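Long-range contacts in putative creatinine amidohydrolase (Bacteroides fragilis, PDB 3LUB), which probably hydrolyses carbon-nitrogen bonds in linear amides, as a creatininase-superfamily enzyme that holds two zinc ions: residues 31-36 against 82-87; 41-46 against 166-171; 76-81 against 207-212; 160-165 against 216-221; 191-196 against 203-208. One frame throughout, in Å; residues are numbered along the deposited sequence.

Interaction 1. Residues 31-36 against 82-87; sequences TEPHNL and RELPFC. With ZN (zinc ion), chain B; ZN (zinc ion), chain C; EDO (1,2-ethanediol), chain D.
L84 meets P33 behind the dinuclear zinc site of this creatininase-family protein, where a type II beta turn from L84 to C87 backs the metal-binding loop. L84 CD1 lies 3.8 Å from P33 CG, and the two apolar groups meet at a slant. The turn is closed by C87 N, which donates to L84 O. P85 sets its CB over one face of the F86 ring. F86 turns its carbonyl to residues 31-36, and its O is 3.4 Å from T31 CG2. The F86 ring itself faces a second subunit and packs there on Y21 and F111 of that subunit. C87 makes the closest backbone approach: its CA is 3.3 Å from T31 O, a CA-H...O contact. C87 CB lies 3.6 Å from P33 CD. With SG anti to the backbone N (chi1 176°), the sulfur rests 3.7 Å from T31 O. No hydrogen bond joins the segments. The CB of E32 points away from the turn. E32 OE1 binds one zinc, E32 OE2 accepts from Q81 NE2, and H34 NE2 binds the other zinc. H34 ND1 donates to E32 O at 2.7 Å; this oxygen is in the imidazole plane, but ND1 stands 47° out of the carbonyl plane.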
# COMPACT_ATOMS: atom_id res chain seq x y z
N THR F 31 10.60 20.96 5.62
CA THR F 31 11.48 21.68 4.71
C THR F 31 10.57 22.69 3.95
O THR F 31 9.81 22.34 3.03
CB THR F 31 12.23 20.68 3.80
OG1 THR F 31 12.86 19.67 4.63
CG2 THR F 31 13.28 21.36 2.86
N GLU F 32 10.65 23.95 4.36
CA GLU F 32 9.56 24.90 4.17
C GLU F 32 10.08 26.33 4.23
O GLU F 32 10.72 26.70 5.20
CB GLU F 32 8.51 24.72 5.27
CG GLU F 32 7.24 25.54 5.09
CD GLU F 32 6.32 25.50 6.29
OE1 GLU F 32 6.84 25.30 7.41
OE2 GLU F 32 5.09 25.69 6.13
N PRO F 33 9.78 27.14 3.21
CA PRO F 33 10.12 28.55 3.27
C PRO F 33 9.42 29.24 4.48
O PRO F 33 8.27 28.94 4.78
CB PRO F 33 9.59 29.11 1.96
CG PRO F 33 9.31 27.95 1.08
CD PRO F 33 9.10 26.78 1.96
N HIS F 34 10.17 30.13 5.14
CA HIS F 34 9.73 30.86 6.32
C HIS F 34 9.93 32.35 6.11
O HIS F 34 10.95 32.90 6.51
CB HIS F 34 10.55 30.40 7.51
CG HIS F 34 9.99 29.18 8.15
ND1 HIS F 34 10.03 27.93 7.55
CD2 HIS F 34 9.30 29.02 9.30
CE1 HIS F 34 9.43 27.05 8.34
NE2 HIS F 34 8.98 27.70 9.41
N ASN F 35 8.97 33.01 5.48
CA ASN F 35 9.16 34.38 5.03
C ASN F 35 10.45 34.39 4.17
O ASN F 35 10.82 33.36 3.63
CB ASN F 35 9.26 35.28 6.26
CG ASN F 35 9.02 36.76 5.96
OD1 ASN F 35 9.66 37.33 5.08
ND2 ASN F 35 8.13 37.38 6.73
N LEU F 36 11.15 35.51 4.09
CA LEU F 36 12.38 35.58 3.32
C LEU F 36 13.59 35.38 4.17
O LEU F 36 14.66 35.18 3.64
CB LEU F 36 12.47 36.94 2.59
CG LEU F 36 11.30 37.35 1.66
CD1 LEU F 36 11.44 38.82 1.29
CD2 LEU F 36 11.25 36.48 0.40
N ARG F 82 3.77 23.87 -2.14
CA ARG F 82 4.56 22.89 -2.85
C ARG F 82 5.30 23.51 -4.06
O ARG F 82 6.41 23.11 -4.39
CB ARG F 82 3.62 21.75 -3.27
CG ARG F 82 4.28 20.49 -3.77
CD ARG F 82 3.24 19.40 -4.10
NE ARG F 82 2.22 19.81 -5.07
CZ ARG F 82 1.52 18.96 -5.85
NH1 ARG F 82 1.72 17.66 -5.82
NH2 ARG F 82 0.63 19.43 -6.71
N GLU F 83 4.68 24.51 -4.70
CA GLU F 83 5.27 25.23 -5.81
C GLU F 83 6.41 26.19 -5.40
O GLU F 83 7.16 26.66 -6.26
CB GLU F 83 4.18 26.00 -6.57
CG GLU F 83 3.66 27.25 -5.85
CD GLU F 83 2.30 27.72 -6.38
OE1 GLU F 83 1.26 27.15 -5.96
OE2 GLU F 83 2.27 28.67 -7.19
N LEU F 84 6.56 26.47 -4.11
CA LEU F 84 7.68 27.31 -3.68
C LEU F 84 8.96 26.46 -3.72
O LEU F 84 8.95 25.32 -3.24
CB LEU F 84 7.44 27.90 -2.29
CG LEU F 84 6.29 28.89 -2.07
CD1 LEU F 84 6.06 29.14 -0.56
CD2 LEU F 84 6.45 30.24 -2.83
N PRO F 85 10.05 27.01 -4.25
CA PRO F 85 11.24 26.22 -4.47
C PRO F 85 11.79 25.57 -3.20
O PRO F 85 11.95 26.24 -2.18
CB PRO F 85 12.24 27.21 -5.08
CG PRO F 85 11.74 28.57 -4.67
CD PRO F 85 10.27 28.43 -4.60
N PHE F 86 12.03 24.27 -3.31
CA PHE F 86 12.64 23.42 -2.30
C PHE F 86 11.74 23.07 -1.12
O PHE F 86 12.19 22.46 -0.17
CB PHE F 86 13.96 24.01 -1.81
CG PHE F 86 14.83 24.52 -2.92
CD1 PHE F 86 15.21 23.67 -3.94
CD2 PHE F 86 15.22 25.85 -2.97
CE1 PHE F 86 15.98 24.13 -4.97
CE2 PHE F 86 15.99 26.30 -3.99
CZ PHE F 86 16.39 25.44 -4.99
N CYS F 87 10.47 23.44 -1.19
CA CYS F 87 9.50 23.02 -0.19
C CYS F 87 9.08 21.58 -0.54
O CYS F 87 8.80 21.31 -1.72
CB CYS F 87 8.31 23.97 -0.20
SG CYS F 87 7.04 23.51 0.89
ZN ZN B . 5.92 25.03 9.45
ZN ZN C . 7.97 27.15 11.25
C1 EDO D . 14.07 16.74 2.85
O1 EDO D . 14.62 17.94 3.42
C2 EDO D . 15.22 15.83 2.46
O2 EDO D . 15.91 16.36 1.31
O HOH W 1 5.91 27.01 10.92

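Interaction 2. Residues 41-46 against 166-171; sequences LTDCIL and ESETSV. With ZN (zinc ion), chain C; ZN (zinc ion), chain B.
The dinuclear zinc site joins the starts of two helices here, and D43 and E168 meet at one of its metals. D43 OD1 binds the zinc ion of chain C at 1.9 Å. E168 OE2 binds the same ion, also at 1.9 Å. The second oxygen, E168 OE1, is a longer ligand at 2.7 Å and also accepts a hydrogen bond from A164 N. D43 OD2 reaches the zinc ion of chain B at 2.1 Å, which makes the D43 carboxylate a bridge between the metals. Water 1 is a second bridge. H34 adds a ligand to the chain C zinc, and E32 and H120 complete the other ion.

The side chains of D43 and E168 run at about a right angle, with carboxylate planes 37° apart. D43 OD1 and E168 OE2 are only 2.9 Å apart. The shared zinc probably offsets the repulsion between them. E168 pays for its reach with a chi1 of -97°, well off a staggered value, while the rest of its chain is extended.

T42 CG2 approaches at a slant, 3.8 Å from E168 OE2, and T42 OG1 bonds P39 O. Farther along both helices the contact is apolar. L46 CD2 meets V171 CG1 at 3.9 Å, and M172 packs on T42 and L46. V171 also packs on helix 226-249. The axes of the two short helical segments pass 11.2 Å apart. A carboxylate and a water bridging two zinc ions are typical of the dinuclear site of the creatininase superfamily.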
# COMPACT_ATOMS: atom_id res chain seq x y z
N LEU F 41 14.88 24.99 7.20
CA LEU F 41 14.78 23.95 8.25
C LEU F 41 14.42 24.45 9.63
O LEU F 41 14.60 23.73 10.58
CB LEU F 41 16.09 23.16 8.31
CG LEU F 41 16.40 22.25 7.10
CD1 LEU F 41 17.68 21.47 7.36
CD2 LEU F 41 15.28 21.24 6.91
N THR F 42 13.88 25.66 9.75
CA THR F 42 13.38 26.23 11.03
C THR F 42 12.57 25.24 11.85
O THR F 42 12.76 25.13 13.05
CB THR F 42 12.55 27.52 10.78
OG1 THR F 42 13.37 28.52 10.13
CG2 THR F 42 11.93 28.10 12.08
N ASP F 43 11.66 24.51 11.22
CA ASP F 43 10.77 23.58 11.95
C ASP F 43 11.44 22.33 12.46
O ASP F 43 10.87 21.62 13.26
CB ASP F 43 9.55 23.20 11.11
CG ASP F 43 8.64 24.36 10.83
OD1 ASP F 43 8.84 25.46 11.41
OD2 ASP F 43 7.72 24.17 10.01
N CYS F 44 12.66 22.06 11.99
CA CYS F 44 13.51 20.99 12.52
C CYS F 44 14.44 21.52 13.61
O CYS F 44 14.62 20.88 14.65
CB CYS F 44 14.42 20.42 11.42
SG CYS F 44 13.63 19.38 10.11
N ILE F 45 15.06 22.66 13.33
CA ILE F 45 16.06 23.25 14.20
C ILE F 45 15.50 23.61 15.57
O ILE F 45 16.10 23.28 16.57
CB ILE F 45 16.66 24.52 13.58
CG1 ILE F 45 17.50 24.18 12.33
CG2 ILE F 45 17.50 25.26 14.59
CD1 ILE F 45 17.78 25.33 11.37
N LEU F 46 14.36 24.29 15.61
CA LEU F 46 13.80 24.78 16.86
C LEU F 46 13.41 23.67 17.84
O LEU F 46 13.84 23.72 19.00
CB LEU F 46 12.63 25.71 16.60
CG LEU F 46 13.08 27.02 15.93
CD1 LEU F 46 11.95 28.09 15.98
CD2 LEU F 46 14.37 27.51 16.59
N GLU F 166 6.86 36.64 14.67
CA GLU F 166 7.70 37.22 15.70
C GLU F 166 8.26 36.17 16.60
O GLU F 166 9.43 36.22 16.93
CB GLU F 166 6.94 38.28 16.52
CG GLU F 166 7.86 39.17 17.39
CD GLU F 166 7.09 40.20 18.20
OE1 GLU F 166 6.21 40.86 17.62
OE2 GLU F 166 7.37 40.34 19.40
N SER F 167 7.44 35.21 16.99
CA SER F 167 7.85 34.16 17.91
C SER F 167 8.90 33.21 17.32
O SER F 167 9.91 32.89 17.99
CB SER F 167 6.61 33.36 18.34
OG SER F 167 5.85 32.95 17.21
N GLU F 168 8.65 32.70 16.12
CA GLU F 168 9.61 31.80 15.48
C GLU F 168 10.91 32.55 15.20
O GLU F 168 12.00 31.99 15.33
CB GLU F 168 9.07 31.19 14.17
CG GLU F 168 8.48 29.81 14.33
CD GLU F 168 8.18 29.10 13.02
OE1 GLU F 168 7.84 29.77 12.02
OE2 GLU F 168 8.24 27.83 13.00
N THR F 169 10.80 33.80 14.75
CA THR F 169 12.00 34.60 14.46
C THR F 169 12.80 34.84 15.74
O THR F 169 14.01 34.70 15.73
CB THR F 169 11.71 35.93 13.79
OG1 THR F 169 10.93 35.70 12.60
CG2 THR F 169 12.99 36.60 13.40
N SER F 170 12.13 35.18 16.83
CA SER F 170 12.80 35.46 18.10
C SER F 170 13.54 34.24 18.59
O SER F 170 14.67 34.37 19.03
CB SER F 170 11.83 35.93 19.20
OG SER F 170 11.26 37.19 18.89
N VAL F 171 12.89 33.08 18.54
CA VAL F 171 13.49 31.87 19.08
C VAL F 171 14.69 31.45 18.20
O VAL F 171 15.69 31.00 18.72
CB VAL F 171 12.46 30.74 19.23
CG1 VAL F 171 13.13 29.46 19.79
CG2 VAL F 171 11.26 31.20 20.13
ZN ZN C . 7.97 27.15 11.25
ZN ZN B . 5.92 25.03 9.45
O HOH W 1 5.91 27.01 10.92

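Interaction 3. Residues 76-81 against 207-212; sequences AHNPGQ and RHWDKA
Q81 and W209 lie flat against each other where a beta turn from N78 to Q81 docks on the start of the short helix 209-212. The turn has G80 at its third position, with the backbone angles of a type II turn. The Q81 amide plane is 19° from the indole plane. Its NE2 sits over the centre of the indole, 3.6 Å from W209 CE2, and Q81 CG is 3.4 Å from W209 CG, a CH-pi contact. R207 CD covers the opposite face of the indole. N78 comes from another side: its amide stands almost upright to the indole (89°), with ND2 at the ring edge, 3.5 Å from W209 CZ3. The same ND2 donates to R207 O at 2.8 Å, on a lone pair in the carbonyl plane. N78 OD1 is taken by R130 of a third subunit. P79 lies over the H208 ring, with its CB 3.7 Å above the centroid.

The stacked amide is held at both ends. Q81 OE1 accepts from N78 N at 2.9 Å within the turn. Q81 NE2 donates to the zinc ligand E32, which makes Q81 a second-shell residue of the metal site. W209 NE1 bonds S216 O, which helps fix the rotation of the indole. D210 belongs to a calcium site, although no calcium is bound to this chain there. D210 OD1 approaches G80 CA to 3.6 Å. Just beside it W209 N donates to P79 O at 2.8 Å, in the carbonyl plane and with an N-H...O angle of 158°.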
# COMPACT_ATOMS: atom_id res chain seq x y z
N ALA F 76 3.98 18.00 6.29
CA ALA F 76 2.76 18.05 5.51
C ALA F 76 2.42 19.52 5.28
O ALA F 76 2.22 20.29 6.25
CB ALA F 76 1.61 17.39 6.28
N HIS F 77 2.28 19.88 4.00
CA HIS F 77 2.13 21.28 3.58
C HIS F 77 0.84 21.60 2.85
O HIS F 77 0.07 20.69 2.53
CB HIS F 77 3.35 21.67 2.74
CG HIS F 77 4.58 21.69 3.56
ND1 HIS F 77 4.75 22.58 4.60
CD2 HIS F 77 5.64 20.85 3.60
CE1 HIS F 77 5.89 22.33 5.20
NE2 HIS F 77 6.45 21.28 4.62
N ASN F 78 0.61 22.90 2.65
CA ASN F 78 -0.66 23.37 2.14
C ASN F 78 -0.63 23.65 0.66
O ASN F 78 0.44 23.79 0.05
CB ASN F 78 -1.07 24.69 2.84
CG ASN F 78 -1.63 24.48 4.21
OD1 ASN F 78 -1.30 23.51 4.87
ND2 ASN F 78 -2.44 25.42 4.68
N PRO F 79 -1.83 23.80 0.08
CA PRO F 79 -1.89 24.27 -1.29
C PRO F 79 -1.15 25.60 -1.49
O PRO F 79 -1.22 26.50 -0.65
CB PRO F 79 -3.40 24.43 -1.54
CG PRO F 79 -4.04 23.52 -0.54
CD PRO F 79 -3.17 23.59 0.66
N GLY F 80 -0.42 25.70 -2.60
CA GLY F 80 0.39 26.86 -2.88
C GLY F 80 1.81 26.81 -2.32
O GLY F 80 2.65 27.59 -2.78
N GLN F 81 2.08 25.96 -1.34
CA GLN F 81 3.43 25.84 -0.77
C GLN F 81 4.33 24.92 -1.55
O GLN F 81 5.54 25.11 -1.55
CB GLN F 81 3.42 25.32 0.66
CG GLN F 81 2.89 26.29 1.73
CD GLN F 81 3.15 25.79 3.14
OE1 GLN F 81 2.51 24.85 3.62
NE2 GLN F 81 4.10 26.41 3.81
N ARG F 207 -5.28 26.94 4.54
CA ARG F 207 -4.87 28.18 3.90
C ARG F 207 -4.16 27.85 2.58
O ARG F 207 -3.31 26.96 2.54
CB ARG F 207 -3.90 28.91 4.84
CG ARG F 207 -3.36 30.24 4.34
CD ARG F 207 -2.24 30.83 5.24
NE ARG F 207 -2.62 31.05 6.65
CZ ARG F 207 -3.23 32.13 7.13
NH1 ARG F 207 -3.62 33.15 6.35
NH2 ARG F 207 -3.49 32.21 8.44
N HIS F 208 -4.50 28.58 1.52
CA HIS F 208 -3.75 28.50 0.27
C HIS F 208 -2.66 29.57 0.27
O HIS F 208 -2.95 30.77 0.30
CB HIS F 208 -4.69 28.66 -0.92
CG HIS F 208 -5.66 27.54 -1.06
ND1 HIS F 208 -6.11 27.09 -2.28
CD2 HIS F 208 -6.24 26.73 -0.13
CE1 HIS F 208 -6.93 26.06 -2.10
NE2 HIS F 208 -7.03 25.83 -0.81
N TRP F 209 -1.41 29.12 0.29
CA TRP F 209 -0.27 30.00 0.44
C TRP F 209 -0.14 30.99 -0.71
O TRP F 209 0.19 32.16 -0.49
CB TRP F 209 1.01 29.18 0.60
CG TRP F 209 1.66 29.41 1.90
CD1 TRP F 209 2.76 30.16 2.12
CD2 TRP F 209 1.23 28.95 3.17
NE1 TRP F 209 3.08 30.17 3.45
CE2 TRP F 209 2.14 29.46 4.13
CE3 TRP F 209 0.16 28.16 3.61
CZ2 TRP F 209 2.03 29.20 5.49
CZ3 TRP F 209 0.05 27.90 4.97
CH2 TRP F 209 0.99 28.42 5.89
N ASP F 210 -0.47 30.52 -1.91
CA ASP F 210 -0.44 31.37 -3.12
C ASP F 210 -1.44 32.53 -3.09
O ASP F 210 -1.18 33.61 -3.62
CB ASP F 210 -0.62 30.54 -4.39
CG ASP F 210 -1.96 29.84 -4.45
OD1 ASP F 210 -2.31 29.15 -3.48
OD2 ASP F 210 -2.65 30.01 -5.49
N LYS F 211 -2.58 32.32 -2.44
CA LYS F 211 -3.60 33.35 -2.35
C LYS F 211 -3.44 34.20 -1.11
O LYS F 211 -3.77 35.37 -1.13
CB LYS F 211 -4.99 32.72 -2.32
CG LYS F 211 -5.26 31.76 -3.45
CD LYS F 211 -5.34 32.42 -4.79
CE LYS F 211 -5.71 31.39 -5.86
NZ LYS F 211 -6.70 30.36 -5.36
N ALA F 212 -2.95 33.58 -0.03
CA ALA F 212 -3.00 34.15 1.33
C ALA F 212 -1.76 34.92 1.75
O ALA F 212 -1.84 35.65 2.73
CB ALA F 212 -3.25 33.03 2.40

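Interaction 4. Residues 160-165 against 216-221; sequences IDDHAG and SGVGNP
H163 and V218 form a single antiparallel hydrogen-bonded bridge, and D162 joins them in a classic beta bulge. This is the tight part. V218 O accepts from D162 N and from H163 N, each at 3.0 Å. V218 N returns a bond to H163 O at 2.9 Å, on a lone pair. G219 slides in close beside the bulge, with its CA 3.4 Å from I160 O. H163 turns its ring edge to the other loop: CD2 is 3.1 Å from S216 O, in the ring plane.

The other flank is looser and wetter. I160 CG2 only grazes V218 CG1 at 4.1 Å. V218 CG1 also lies 3.6 Å from D162 OD2, which has a long, weak ion pair with R207. Two waters fill in for direct bonds. Water 2 donates to I160 O and N220 O, and water 3 joins I160 O to N220 N.

With CG anti to the backbone N (chi1 179°), H163 carries its ring toward the metal site, where it meets the zinc ligand H34. H163 NE2 donates to P33 O. The bulge and this bond together are consistent with an imidazole held in place beside the zinc ions.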
# COMPACT_ATOMS: atom_id res chain seq x y z
N ILE F 160 -0.98 38.84 14.86
CA ILE F 160 -0.88 37.75 13.90
C ILE F 160 0.56 37.21 13.91
O ILE F 160 1.53 37.96 13.73
CB ILE F 160 -1.34 38.16 12.44
CG1 ILE F 160 -2.81 38.66 12.45
CG2 ILE F 160 -1.21 36.97 11.49
CD1 ILE F 160 -3.30 39.30 11.14
N ASP F 161 0.67 35.92 14.15
CA ASP F 161 1.96 35.27 14.34
C ASP F 161 1.76 33.77 14.18
O ASP F 161 1.81 33.04 15.17
CB ASP F 161 2.51 35.63 15.74
CG ASP F 161 3.93 35.10 16.02
OD1 ASP F 161 4.58 34.51 15.12
OD2 ASP F 161 4.37 35.24 17.18
N ASP F 162 1.51 33.33 12.94
CA ASP F 162 1.26 31.92 12.64
C ASP F 162 2.46 31.21 11.99
O ASP F 162 2.67 30.03 12.23
CB ASP F 162 0.04 31.75 11.71
CG ASP F 162 -1.27 32.18 12.36
OD1 ASP F 162 -1.43 31.99 13.59
OD2 ASP F 162 -2.14 32.71 11.62
N HIS F 163 3.24 31.90 11.15
CA HIS F 163 4.32 31.24 10.43
C HIS F 163 5.46 32.20 10.14
O HIS F 163 5.26 33.20 9.46
CB HIS F 163 3.78 30.63 9.14
CG HIS F 163 4.82 29.96 8.32
ND1 HIS F 163 5.43 28.79 8.70
CD2 HIS F 163 5.38 30.30 7.14
CE1 HIS F 163 6.32 28.44 7.80
NE2 HIS F 163 6.31 29.33 6.83
N ALA F 164 6.66 31.89 10.65
CA ALA F 164 7.85 32.72 10.40
C ALA F 164 7.64 34.15 10.96
O ALA F 164 8.15 35.12 10.41
CB ALA F 164 8.16 32.80 8.89
N GLY F 165 6.88 34.25 12.03
CA GLY F 165 6.46 35.52 12.58
C GLY F 165 7.38 35.90 13.70
O GLY F 165 8.55 35.52 13.70
N SER F 216 5.56 34.35 1.89
CA SER F 216 5.47 33.00 2.49
C SER F 216 5.36 33.04 4.02
O SER F 216 5.09 32.03 4.63
CB SER F 216 6.63 32.07 2.03
OG SER F 216 7.78 32.21 2.84
N GLY F 217 5.53 34.21 4.62
CA GLY F 217 5.29 34.37 6.05
C GLY F 217 3.84 34.70 6.34
O GLY F 217 3.13 35.27 5.50
N VAL F 218 3.39 34.32 7.53
CA VAL F 218 2.09 34.74 8.06
C VAL F 218 2.33 35.40 9.42
O VAL F 218 2.41 34.72 10.43
CB VAL F 218 1.10 33.53 8.26
CG1 VAL F 218 -0.27 34.02 8.79
CG2 VAL F 218 0.90 32.76 6.98
N GLY F 219 2.44 36.73 9.43
CA GLY F 219 2.76 37.49 10.64
C GLY F 219 4.01 38.34 10.42
O GLY F 219 4.99 37.87 9.81
N ASN F 220 3.96 39.59 10.92
CA ASN F 220 5.10 40.52 10.89
C ASN F 220 6.11 40.15 11.98
O ASN F 220 5.77 40.19 13.17
CB ASN F 220 4.63 41.98 11.07
CG ASN F 220 5.69 42.99 10.67
OD1 ASN F 220 6.88 42.74 10.81
ND2 ASN F 220 5.25 44.14 10.14
N PRO F 221 7.35 39.76 11.58
CA PRO F 221 8.39 39.32 12.49
C PRO F 221 9.34 40.42 12.93
O PRO F 221 10.32 40.13 13.61
CB PRO F 221 9.17 38.35 11.62
CG PRO F 221 9.12 38.97 10.31
CD PRO F 221 7.83 39.68 10.20
O HOH W 2 4.43 37.90 14.04
O HOH W 3 1.53 40.50 12.42
O HOH W 4 6.40 36.07 8.48

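Interaction 5. Residues 191-196 against 203-208; sequences KPFAIA and AWVPRH
F193 pushes the tip of its ring against the backbone of residues 205-207. F193 CZ is 3.7 Å from V205 O and 3.8 Å from P206 O. P206 O lies in the plane of the ring, at its edge. F193 CZ also approaches R207 N to 4.0 Å and V205 CB to 4.3 Å. No hydrogen bond joins the segments. K191 O comes to 3.9 Å from R207 NH1, near the guanidinium plane, but this is too far for a hydrogen bond.

The next shell sets these groups. With its CG beside the backbone N (chi1 -64°), the F193 ring reaches across the loop. L198 of helix 196-199 packs on both F193 and V205, and F193 O accepts from N199 ND2. R207 bends at chi3, and its side chain packs on S190. P206 sits with its N over one face of W204.

Further out lies a third subunit. The F193 ring meets Y253 of that subunit at about 45°, and L252 of the same chain packs on it. K126 of the third subunit makes a cation-pi contact with W204. The fold element is thus a short excursion at a subunit interface, with helix 196-199 at its turn. A carbonyl oxygen, P206 O, at the edge of a phenyl ring probably gives a weak, mildly favourable electrostatic contact, with shape and the neighbouring chain probably doing most of the holding.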
# COMPACT_ATOMS: atom_id res chain seq x y z
N LYS F 191 -3.94 37.17 3.97
CA LYS F 191 -5.26 37.49 3.45
C LYS F 191 -6.17 36.37 3.93
O LYS F 191 -5.79 35.21 3.87
CB LYS F 191 -5.18 37.56 1.92
CG LYS F 191 -6.29 38.31 1.27
CD LYS F 191 -5.99 38.64 -0.19
CE LYS F 191 -6.49 37.56 -1.14
NZ LYS F 191 -7.93 37.68 -1.44
N PRO F 192 -7.35 36.72 4.46
CA PRO F 192 -8.27 35.69 4.96
C PRO F 192 -9.06 35.06 3.81
O PRO F 192 -8.93 35.50 2.67
CB PRO F 192 -9.20 36.49 5.88
CG PRO F 192 -9.28 37.79 5.22
CD PRO F 192 -7.92 38.06 4.65
N PHE F 193 -9.86 34.06 4.14
CA PHE F 193 -10.80 33.43 3.19
C PHE F 193 -11.91 34.41 2.85
O PHE F 193 -12.19 35.31 3.64
CB PHE F 193 -11.44 32.18 3.79
CG PHE F 193 -10.46 31.07 4.09
CD1 PHE F 193 -9.71 30.49 3.07
CD2 PHE F 193 -10.34 30.55 5.39
CE1 PHE F 193 -8.82 29.44 3.37
CE2 PHE F 193 -9.47 29.51 5.68
CZ PHE F 193 -8.73 28.95 4.66
N ALA F 194 -12.52 34.23 1.67
CA ALA F 194 -13.72 34.97 1.26
C ALA F 194 -15.01 34.32 1.79
O ALA F 194 -16.11 34.90 1.65
CB ALA F 194 -13.77 35.07 -0.27
N ILE F 195 -14.88 33.11 2.37
CA ILE F 195 -15.98 32.39 3.03
C ILE F 195 -15.93 32.67 4.56
O ILE F 195 -15.13 32.08 5.25
CB ILE F 195 -15.88 30.86 2.76
CG1 ILE F 195 -16.07 30.62 1.26
CG2 ILE F 195 -16.90 30.08 3.60
CD1 ILE F 195 -15.63 29.21 0.75
N ALA F 196 -16.77 33.57 5.05
CA ALA F 196 -16.67 34.09 6.45
C ALA F 196 -16.62 32.99 7.52
O ALA F 196 -15.79 33.04 8.42
CB ALA F 196 -17.82 35.04 6.76
N ALA F 203 -15.85 25.54 10.27
CA ALA F 203 -15.17 24.38 9.70
C ALA F 203 -13.72 24.76 9.30
O ALA F 203 -13.36 25.92 9.28
CB ALA F 203 -15.98 23.83 8.47
N TRP F 204 -12.92 23.76 8.97
CA TRP F 204 -11.51 23.94 8.62
C TRP F 204 -11.20 23.58 7.17
O TRP F 204 -11.57 22.49 6.70
CB TRP F 204 -10.65 23.02 9.51
CG TRP F 204 -9.18 23.14 9.23
CD1 TRP F 204 -8.32 24.05 9.78
CD2 TRP F 204 -8.40 22.35 8.34
NE1 TRP F 204 -7.05 23.87 9.29
CE2 TRP F 204 -7.08 22.84 8.38
CE3 TRP F 204 -8.69 21.27 7.50
CZ2 TRP F 204 -6.04 22.27 7.64
CZ3 TRP F 204 -7.66 20.72 6.76
CH2 TRP F 204 -6.36 21.20 6.84
N VAL F 205 -10.53 24.51 6.48
CA VAL F 205 -9.94 24.33 5.17
C VAL F 205 -8.48 24.77 5.34
O VAL F 205 -8.19 25.64 6.18
CB VAL F 205 -10.70 25.20 4.08
CG1 VAL F 205 -9.93 25.29 2.71
CG2 VAL F 205 -12.05 24.63 3.85
N PRO F 206 -7.53 24.16 4.59
CA PRO F 206 -6.18 24.69 4.65
C PRO F 206 -6.06 26.05 3.94
O PRO F 206 -6.68 26.31 2.91
CB PRO F 206 -5.34 23.62 3.93
CG PRO F 206 -6.31 22.95 2.99
CD PRO F 206 -7.64 22.98 3.70
N ARG F 207 -5.28 26.94 4.54
CA ARG F 207 -4.87 28.18 3.90
C ARG F 207 -4.16 27.85 2.58
O ARG F 207 -3.31 26.96 2.54
CB ARG F 207 -3.90 28.91 4.84
CG ARG F 207 -3.36 30.24 4.34
CD ARG F 207 -2.24 30.83 5.24
NE ARG F 207 -2.62 31.05 6.65
CZ ARG F 207 -3.23 32.13 7.13
NH1 ARG F 207 -3.62 33.15 6.35
NH2 ARG F 207 -3.49 32.21 8.44
N HIS F 208 -4.50 28.58 1.52
CA HIS F 208 -3.75 28.50 0.27
C HIS F 208 -2.66 29.57 0.27
O HIS F 208 -2.95 30.77 0.30
CB HIS F 208 -4.69 28.66 -0.92
CG HIS F 208 -5.66 27.54 -1.06
ND1 HIS F 208 -6.11 27.09 -2.28
CD2 HIS F 208 -6.24 26.73 -0.13
CE1 HIS F 208 -6.93 26.06 -2.10
NE2 HIS F 208 -7.03 25.83 -0.81

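In the fold
From the N terminus, residues 31-36 open interaction 1, which closes at 82-87 and ties the loop after strand 23-28 to that after strand 66-68. Interaction 2 opens inside this loop at 41-46 and closes at 166-171, so the two cross; they share both zinc ions. Interaction 3 starts at 76-81, crosses both and ends on helix 209-212. Interaction 4 starts at 160-165, just before the helix used by interaction 2. It crosses interactions 2 and 3 and closes at 216-221, ahead of helix 226-249. Interaction 5 is nested inside interaction 4 and shares R207 and H208 with interaction 3. Interactions 3 and 5 both touch the third subunit.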